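Local coordinates for protein thioesterase superfamily (Jannaschia sp., PDB 2OAF) that probably hydrolyses thioesters, as a hot dog fold member of the thioesterase superfamily that assembles from four copies of the chain, at residues 21-26 with 82-87; 45-50 with 92-97; 105-110 with 119-124. All blocks are in the same frame, centred on the assembly; numbering follows the deposited sequence. Where two conformers were deposited one is given.

From the N terminus, strand 17-21 runs out into the loop of 21-26, which interaction 1 ties to 82-87, the connection between strands 69-80 and 90-99. That closes a loop of 55 residues holding helix 39-54. Interaction 2 starts on this helix and ends beyond the loop, on strand 90-99, so the two contacts cross along the chain; they also touch where Val21 packs on Glu45 and Cys92. Interaction 3 follows in series and closes the hairpin of strands 103-112 and 115-128. It meets interaction 2 through the sheet, where strands 90-99 and 103-112 are neighbours, and through Ile47 and Trp50, which pack on Phe122 and Phe106.

Interaction 1: 21-26 with 82-87; sequences VRVTWG and SPVTPR
Val23 sets its CG1 opposite the backbone N (chi1 176°), which puts CG1 over the carbonyl group of Thr85 and turns CG2 to the side chain of Val84. Val84 has nearly the same torsion (chi1 170°), and its CG1 is the methyl that answers, with Val23 CG2 and Val84 CG1 3.7 Å apart; the two side chains cross at about a right angle. CB of Val23 sits 3.7 Å from Thr85 O, whose hydrogen bond comes from Gln112. Further along, the ring of Pro86 lies against the backbone of the other loop: its CB is 3.3 Å from Val23 O and its CG 3.7 Å from Thr24 C. The polar link is a water that bridges the carbonyls of Val23 and Pro86, at 2.7 Å from Val23 O and 2.9 Å from Pro86 O. Thr85 points away and serves its own loop, OG1 accepting from Arg87 N in an ST turn. Two irregular loops are thus joined by apolar packing and one water. Across the subunit boundary, Pro86 packs on Tyr61 of the second subunit and Arg87 forms a salt bridge with Asp66 of that same subunit. Within the chain, Val23 rests on Phe42 and Val84 on Leu39 of helix 39-54, and both valines touch Leu90 at the start of strand 90-99.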
loop_
_atom_site.group_PDB
_atom_site.type_symbol
_atom_site.label_atom_id
_atom_site.label_comp_id
_atom_site.label_asym_id
_atom_site.label_seq_id
_atom_site.Cartn_x
_atom_site.Cartn_y
_atom_site.Cartn_z
ATOM N N VAL B 21 14.563 -6.303 4.676
ATOM C CA VAL B 21 13.177 -6.199 4.273
ATOM C C VAL B 21 12.775 -7.573 3.705
ATOM O O VAL B 21 13.459 -8.120 2.848
ATOM C CB VAL B 21 12.984 -5.059 3.241
ATOM C CG1 VAL B 21 11.566 -5.054 2.689
ATOM C CG2 VAL B 21 13.322 -3.693 3.865
ATOM N N ARG B 22 11.695 -8.136 4.233
ATOM C CA ARG B 22 11.116 -9.355 3.737
ATOM C C ARG B 22 10.177 -8.997 2.573
ATOM O O ARG B 22 9.191 -8.269 2.746
ATOM C CB ARG B 22 10.322 -10.064 4.867
ATOM C CG ARG B 22 9.895 -11.543 4.544
ATOM C CD ARG B 22 9.019 -12.219 5.702
ATOM N NE ARG B 22 7.667 -11.641 5.823
ATOM N N VAL B 23 10.473 -9.494 1.381
ATOM C CA VAL B 23 9.596 -9.264 0.231
ATOM C C VAL B 23 8.718 -10.480 0.094
ATOM O O VAL B 23 9.212 -11.579 0.208
ATOM C CB VAL B 23 10.449 -9.089 -1.040
ATOM C CG1 VAL B 23 9.566 -8.935 -2.276
ATOM C CG2 VAL B 23 11.403 -7.877 -0.840
ATOM N N THR B 24 7.434 -10.304 -0.192
ATOM C CA THR B 24 6.545 -11.449 -0.271
ATOM C C THR B 24 5.618 -11.371 -1.466
ATOM O O THR B 24 5.586 -10.384 -2.202
ATOM C CB THR B 24 5.684 -11.606 1.008
ATOM O OG1 THR B 24 4.720 -10.560 1.065
ATOM C CG2 THR B 24 6.551 -11.608 2.300
ATOM N N TRP B 25 4.898 -12.458 -1.664
ATOM C CA TRP B 25 3.908 -12.594 -2.703
ATOM C C TRP B 25 3.104 -11.314 -2.941
ATOM O O TRP B 25 2.895 -10.884 -4.065
ATOM C CB TRP B 25 2.992 -13.746 -2.302
ATOM C CG TRP B 25 1.731 -13.865 -3.038
ATOM C CD1 TRP B 25 0.513 -13.345 -2.675
ATOM C CD2 TRP B 25 1.511 -14.587 -4.247
ATOM N NE1 TRP B 25 -0.439 -13.687 -3.604
ATOM C CE2 TRP B 25 0.147 -14.449 -4.576
ATOM C CE3 TRP B 25 2.329 -15.347 -5.084
ATOM C CZ2 TRP B 25 -0.405 -15.037 -5.703
ATOM C CZ3 TRP B 25 1.777 -15.928 -6.190
ATOM C CH2 TRP B 25 0.421 -15.764 -6.499
ATOM N N GLY B 26 2.632 -10.727 -1.856
ATOM C CA GLY B 26 1.744 -9.574 -1.921
ATOM C C GLY B 26 2.390 -8.293 -2.426
ATOM O O GLY B 26 1.707 -7.344 -2.859
ATOM N N SER B 82 17.915 -4.558 -11.218
ATOM C CA SER B 82 17.610 -5.959 -11.237
ATOM C C SER B 82 16.319 -6.158 -10.416
ATOM O O SER B 82 16.058 -5.418 -9.480
ATOM C CB SER B 82 18.793 -6.761 -10.629
ATOM O OG SER B 82 18.670 -8.130 -10.894
ATOM N N PRO B 83 15.495 -7.138 -10.789
ATOM C CA PRO B 83 14.236 -7.343 -10.088
ATOM C C PRO B 83 14.370 -7.801 -8.647
ATOM O O PRO B 83 15.281 -8.558 -8.298
ATOM C CB PRO B 83 13.590 -8.490 -10.857
ATOM C CG PRO B 83 14.269 -8.554 -12.101
ATOM C CD PRO B 83 15.648 -8.085 -11.891
ATOM N N VAL B 84 13.429 -7.370 -7.828
ATOM C CA VAL B 84 13.363 -7.768 -6.439
ATOM C C VAL B 84 12.301 -8.888 -6.325
ATOM O O VAL B 84 11.206 -8.778 -6.878
ATOM C CB VAL B 84 12.994 -6.584 -5.572
ATOM C CG1 VAL B 84 12.679 -7.050 -4.177
ATOM C CG2 VAL B 84 14.175 -5.505 -5.551
ATOM N N THR B 85 12.642 -9.989 -5.666
ATOM C CA THR B 85 11.679 -11.110 -5.501
ATOM C C THR B 85 11.642 -11.624 -4.073
ATOM O O THR B 85 12.495 -11.308 -3.252
ATOM C CB THR B 85 12.000 -12.301 -6.388
ATOM O OG1 THR B 85 13.098 -13.031 -5.807
ATOM C CG2 THR B 85 12.317 -11.872 -7.826
ATOM N N PRO B 86 10.646 -12.439 -3.748
ATOM C CA PRO B 86 10.656 -13.102 -2.449
ATOM C C PRO B 86 11.669 -14.222 -2.238
ATOM O O PRO B 86 11.654 -14.817 -1.161
ATOM C CB PRO B 86 9.245 -13.718 -2.354
ATOM C CG PRO B 86 8.428 -12.990 -3.336
ATOM C CD PRO B 86 9.402 -12.743 -4.472
ATOM N N ARG B 87 12.529 -14.508 -3.221
ATOM C CA ARG B 87 13.494 -15.598 -3.079
ATOM C C ARG B 87 14.573 -15.293 -2.051
ATOM O O ARG B 87 15.211 -16.203 -1.575
ATOM C CB ARG B 87 14.193 -15.916 -4.397
ATOM C CG ARG B 87 13.291 -16.176 -5.600
ATOM C CD ARG B 87 12.760 -17.553 -5.535
ATOM N NE ARG B 87 12.048 -17.945 -6.748
ATOM C CZ ARG B 87 11.310 -19.043 -6.825
ATOM N NH1 ARG B 87 11.192 -19.837 -5.760
ATOM N NH2 ARG B 87 10.680 -19.340 -7.952
HETATM O O HOH W 1 10.552 -13.650 1.242
#

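Interaction 2: 45-50 with 92-97; sequences EAIDAW and CHTWPT
This is helix-on-sheet packing at the heart of a hot dog fold: Ala46, Ile47 and Trp50 of the central helix 39-54 lie on Cys92, Thr94 and Pro96 of strand 90-99. The axes of the two short segments pass 8.4 Å apart, their N-to-C directions 62° apart. Such a close approach is helped by Ala46, whose CB faces the strand and meets Cys92 CB at 3.6 Å and Thr94 OG1 at 3.4 Å. Thr94 stands under the helix with OG1 beside its backbone N (chi1 -53°), which leaves CG2 anti to that N and carries the methyl to Ala46 O and to the CA and CG1 of Ile47. The same torsion brings OG1 back to its own strand, where it donates to Cys92 O over 3.0 Å from well above the carbonyl plane. One turn on from Ala46, Trp50 swings its indole along the strand; the Trp50 and Pro96 side chains cross at about a right angle, with Trp50 NE1 3.7 Å from Pro96 CD. A water in the plane of the indole, at its edge, accepts a hydrogen bond from Trp50 NE1 at 3.0 Å and gives a weak one to Thr94 O. Phe106, edge-to-face, Tyr54 and Ile145 also pack on the indole. An alanine at Thr94 has neither CG2 nor OG1, which would probably leave a gap against Ile47 and Trp50 CB and Cys92 O without this donor. The chemistry is that of an apolar interface: direct contacts are van der Waals, while the Thr94 hydroxyl turns to Cys92 O and Trp50 NE1 to the water.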
loop_
_atom_site.group_PDB
_atom_site.type_symbol
_atom_site.label_atom_id
_atom_site.label_comp_id
_atom_site.label_asym_id
_atom_site.label_seq_id
_atom_site.Cartn_x
_atom_site.Cartn_y
_atom_site.Cartn_z
ATOM N N GLU B 45 11.399 2.576 4.621
ATOM C CA GLU B 45 11.452 1.729 5.810
ATOM C C GLU B 45 12.900 1.568 6.333
ATOM O O GLU B 45 13.152 1.572 7.537
ATOM C CB GLU B 45 10.804 0.395 5.486
ATOM C CG GLU B 45 10.773 -0.634 6.624
ATOM C CD GLU B 45 10.399 -2.048 6.132
ATOM O OE1 GLU B 45 9.517 -2.134 5.211
ATOM O OE2 GLU B 45 11.005 -3.030 6.658
ATOM N N ALA B 46 13.840 1.456 5.400
ATOM C CA ALA B 46 15.255 1.369 5.687
ATOM C C ALA B 46 15.761 2.632 6.370
ATOM O O ALA B 46 16.573 2.578 7.323
ATOM C CB ALA B 46 16.017 1.134 4.392
ATOM N N ILE B 47 15.341 3.781 5.857
ATOM C CA ILE B 47 15.744 5.060 6.429
ATOM C C ILE B 47 15.126 5.216 7.826
ATOM O O ILE B 47 15.786 5.647 8.762
ATOM C CB ILE B 47 15.318 6.250 5.505
ATOM C CG1 ILE B 47 16.064 6.199 4.143
ATOM C CG2 ILE B 47 15.504 7.603 6.235
ATOM C CD1 ILE B 47 15.547 7.206 3.064
ATOM N N ASP B 48 13.859 4.873 7.960
ATOM C CA ASP B 48 13.203 4.849 9.267
ATOM C C ASP B 48 13.985 3.968 10.256
ATOM O O ASP B 48 14.158 4.348 11.420
ATOM C CB ASP B 48 11.757 4.357 9.133
ATOM C CG ASP B 48 11.065 4.234 10.467
ATOM O OD1 ASP B 48 10.536 5.238 10.968
ATOM O OD2 ASP B 48 11.078 3.136 11.027
ATOM N N ALA B 49 14.466 2.806 9.793
ATOM C CA ALA B 49 15.269 1.903 10.628
ATOM C C ALA B 49 16.637 2.503 10.987
ATOM O O ALA B 49 17.200 2.208 12.041
ATOM C CB ALA B 49 15.439 0.486 9.951
ATOM N N TRP B 50 17.180 3.321 10.092
ATOM C CA TRP B 50 18.457 4.018 10.364
ATOM C C TRP B 50 18.254 4.951 11.551
ATOM O O TRP B 50 19.026 4.970 12.480
ATOM C CB TRP B 50 18.961 4.781 9.127
ATOM C CG TRP B 50 20.312 5.378 9.278
ATOM C CD1 TRP B 50 21.506 4.845 8.845
ATOM C CD2 TRP B 50 20.637 6.638 9.900
ATOM N NE1 TRP B 50 22.552 5.707 9.171
ATOM C CE2 TRP B 50 22.043 6.797 9.829
ATOM C CE3 TRP B 50 19.885 7.636 10.506
ATOM C CZ2 TRP B 50 22.679 7.887 10.346
ATOM C CZ3 TRP B 50 20.544 8.762 11.025
ATOM C CH2 TRP B 50 21.902 8.868 10.944
ATOM N N CYS B 92 18.851 -3.713 2.669
ATOM C CA CYS B 92 18.894 -2.307 2.332
ATOM C C CYS B 92 20.045 -1.655 3.055
ATOM O O CYS B 92 19.966 -1.352 4.227
ATOM C CB CYS B 92 17.580 -1.640 2.667
ATOM S SG CYS B 92 16.188 -2.276 1.696
ATOM N N HIS B 93 21.126 -1.431 2.317
ATOM C CA HIS B 93 22.330 -0.773 2.840
ATOM C C HIS B 93 22.065 0.728 2.823
ATOM O O HIS B 93 21.838 1.315 1.754
ATOM C CB HIS B 93 23.558 -1.073 1.968
ATOM C CG HIS B 93 23.910 -2.524 1.877
ATOM N ND1 HIS B 93 25.094 -3.032 2.371
ATOM C CD2 HIS B 93 23.237 -3.576 1.351
ATOM C CE1 HIS B 93 25.141 -4.331 2.137
ATOM N NE2 HIS B 93 24.023 -4.691 1.528
ATOM N N THR B 94 22.105 1.354 3.992
ATOM C CA THR B 94 21.538 2.687 4.168
ATOM C C THR B 94 22.526 3.585 4.884
ATOM O O THR B 94 23.099 3.206 5.919
ATOM C CB THR B 94 20.246 2.590 5.004
ATOM O OG1 THR B 94 19.401 1.633 4.380
ATOM C CG2 THR B 94 19.512 3.938 5.093
ATOM N N TRP B 95 22.726 4.781 4.352
ATOM C CA TRP B 95 23.606 5.726 5.015
ATOM C C TRP B 95 23.348 7.151 4.559
ATOM O O TRP B 95 22.852 7.358 3.463
ATOM C CB TRP B 95 25.081 5.360 4.745
ATOM C CG TRP B 95 25.524 5.605 3.347
ATOM C CD1 TRP B 95 26.248 6.662 2.908
ATOM C CD2 TRP B 95 25.261 4.785 2.188
ATOM N NE1 TRP B 95 26.474 6.550 1.557
ATOM C CE2 TRP B 95 25.873 5.418 1.085
ATOM C CE3 TRP B 95 24.554 3.598 1.975
ATOM C CZ2 TRP B 95 25.824 4.899 -0.211
ATOM C CZ3 TRP B 95 24.513 3.066 0.679
ATOM C CH2 TRP B 95 25.135 3.733 -0.398
ATOM N N PRO B 96 23.727 8.133 5.398
ATOM C CA PRO B 96 23.658 9.530 4.995
ATOM C C PRO B 96 24.859 9.887 4.151
ATOM O O PRO B 96 26.001 9.695 4.578
ATOM C CB PRO B 96 23.724 10.281 6.313
ATOM C CG PRO B 96 24.497 9.365 7.220
ATOM C CD PRO B 96 24.201 7.980 6.789
ATOM N N THR B 97 24.593 10.422 2.972
ATOM C CA THR B 97 25.628 10.787 2.042
ATOM C C THR B 97 26.015 12.263 2.200
ATOM O O THR B 97 27.125 12.666 1.845
ATOM C CB THR B 97 25.218 10.405 0.581
ATOM O OG1 THR B 97 26.374 10.423 -0.267
ATOM C CG2 THR B 97 24.108 11.309 0.006
HETATM O O HOH W 2 25.074 4.440 8.259
#

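Interaction 3: 105-110 with 119-124; sequences TFRVDG and VGAFTC
The Phe122 ring presents its edge to Phe106 O, with CD1 3.5 Å away, while CE1 meets CB and CG2 of Val108 obliquely. The ring of Phe106 has Phe122 O near its plane, at the edge. The guanidinium of Arg107 also works by its edge: NH1 and NH2 both hold Asp109 OD1, which lies in the guanidinium plane, in a salt bridge with NH1 at 2.7 Å. Bends at chi2 and chi3 (-80° and -77°) fold the arginine back over the partner strand, where NH1 reaches Gly120 O at 3.0 Å. That oxygen is gripped twice, because Val108 N comes to it from the opposite face of its plane. Phe106 with Phe122 and Val108 with Gly120 are the hydrogen-bonded pairs. Gly120 has no CB, and the Phe122 ring takes the place beside it, CE1 lying where a CB would clash. Thr105 and Thr123 share a hydroxyl bond of 3.0 Å between their OG1 atoms, on the face that also carries Arg107 and Asp109. On the other face, Phe122 packs on Ala43, Leu44 and Ile47 of helix 39-54, Phe106 on Ile47, and Val108 on Thr94 of strand 90-99. This hairpin is part of the antiparallel sheet that wraps round the central helix in the hot dog fold.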
loop_
_atom_site.group_PDB
_atom_site.type_symbol
_atom_site.label_atom_id
_atom_site.label_comp_id
_atom_site.label_asym_id
_atom_site.label_seq_id
_atom_site.Cartn_x
_atom_site.Cartn_y
_atom_site.Cartn_z
ATOM N N THR B 105 20.627 13.965 2.878
ATOM C CA THR B 105 20.369 12.996 1.825
ATOM C C THR B 105 20.867 11.645 2.276
ATOM O O THR B 105 22.027 11.488 2.688
ATOM C CB THR B 105 21.033 13.367 0.509
ATOM O OG1 THR B 105 20.568 14.651 0.087
ATOM C CG2 THR B 105 20.756 12.308 -0.581
ATOM N N PHE B 106 19.956 10.678 2.199
ATOM C CA PHE B 106 20.233 9.287 2.478
ATOM C C PHE B 106 20.339 8.551 1.175
ATOM O O PHE B 106 19.493 8.744 0.285
ATOM C CB PHE B 106 19.091 8.660 3.279
ATOM C CG PHE B 106 19.068 9.078 4.724
ATOM C CD1 PHE B 106 19.810 8.402 5.663
ATOM C CD2 PHE B 106 18.303 10.144 5.137
ATOM C CE1 PHE B 106 19.786 8.779 6.997
ATOM C CE2 PHE B 106 18.271 10.509 6.470
ATOM C CZ PHE B 106 19.018 9.814 7.395
ATOM N N ARG B 107 21.342 7.674 1.107
ATOM C CA ARG B 107 21.441 6.642 0.097
ATOM C C ARG B 107 20.908 5.331 0.643
ATOM O O ARG B 107 21.112 5.015 1.822
ATOM C CB ARG B 107 22.898 6.454 -0.286
ATOM C CG ARG B 107 23.434 7.519 -1.175
ATOM C CD ARG B 107 23.049 7.324 -2.658
ATOM N NE ARG B 107 23.874 6.296 -3.266
ATOM C CZ ARG B 107 23.535 5.016 -3.413
ATOM N NH1 ARG B 107 22.342 4.589 -3.053
ATOM N NH2 ARG B 107 24.406 4.169 -3.937
ATOM N N VAL B 108 20.216 4.584 -0.211
ATOM C CA VAL B 108 19.828 3.211 0.077
ATOM C C VAL B 108 20.116 2.361 -1.167
ATOM O O VAL B 108 19.666 2.711 -2.269
ATOM C CB VAL B 108 18.333 3.069 0.418
ATOM C CG1 VAL B 108 17.977 1.591 0.648
ATOM C CG2 VAL B 108 17.939 3.948 1.625
ATOM N N ASP B 109 20.873 1.270 -0.993
ATOM C CA ASP B 109 21.070 0.274 -2.039
ATOM C C ASP B 109 20.285 -0.939 -1.558
ATOM O O ASP B 109 20.502 -1.455 -0.431
ATOM C CB ASP B 109 22.524 -0.172 -2.233
ATOM C CG ASP B 109 23.413 0.876 -2.898
ATOM O OD1 ASP B 109 22.905 1.927 -3.347
ATOM O OD2 ASP B 109 24.646 0.625 -2.969
ATOM N N GLY B 110 19.410 -1.423 -2.421
ATOM C CA GLY B 110 18.625 -2.630 -2.129
ATOM C C GLY B 110 19.326 -3.776 -2.821
ATOM O O GLY B 110 19.469 -3.748 -4.048
ATOM N N VAL B 119 19.283 1.379 -6.525
ATOM C CA VAL B 119 20.123 2.359 -5.867
ATOM C C VAL B 119 19.260 3.613 -5.777
ATOM O O VAL B 119 18.675 4.037 -6.769
ATOM C CB VAL B 119 21.461 2.566 -6.629
ATOM C CG1 VAL B 119 22.039 1.196 -7.127
ATOM C CG2 VAL B 119 21.295 3.504 -7.786
ATOM N N GLY B 120 19.127 4.155 -4.583
ATOM C CA GLY B 120 18.324 5.357 -4.392
ATOM C C GLY B 120 19.003 6.445 -3.564
ATOM O O GLY B 120 19.857 6.162 -2.720
ATOM N N ALA B 121 18.578 7.693 -3.784
ATOM C CA ALA B 121 18.986 8.834 -2.972
ATOM C C ALA B 121 17.724 9.627 -2.589
ATOM O O ALA B 121 16.863 9.892 -3.422
ATOM C CB ALA B 121 19.972 9.718 -3.747
ATOM N N PHE B 122 17.624 9.967 -1.313
ATOM C CA PHE B 122 16.397 10.487 -0.717
ATOM C C PHE B 122 16.732 11.674 0.165
ATOM O O PHE B 122 17.510 11.541 1.100
ATOM C CB PHE B 122 15.775 9.389 0.145
ATOM C CG PHE B 122 15.521 8.104 -0.608
ATOM C CD1 PHE B 122 16.519 7.142 -0.740
ATOM C CD2 PHE B 122 14.288 7.858 -1.169
ATOM C CE1 PHE B 122 16.276 5.956 -1.423
ATOM C CE2 PHE B 122 14.039 6.682 -1.854
ATOM C CZ PHE B 122 15.055 5.734 -1.990
ATOM N N THR B 123 16.155 12.828 -0.143
ATOM C CA THR B 123 16.516 14.085 0.490
ATOM C C THR B 123 15.329 14.616 1.282
ATOM O O THR B 123 14.198 14.682 0.771
ATOM C CB THR B 123 16.917 15.125 -0.564
ATOM O OG1 THR B 123 17.957 14.576 -1.381
ATOM C CG2 THR B 123 17.427 16.413 0.113
ATOM N N CYS B 124 15.597 14.935 2.542
ATOM C CA CYS B 124 14.638 15.449 3.511
ATOM C C CYS B 124 15.086 16.821 4.009
ATOM O O CYS B 124 16.271 17.076 4.080
ATOM C CB CYS B 124 14.637 14.522 4.716
ATOM S SG CYS B 124 14.120 12.845 4.283
#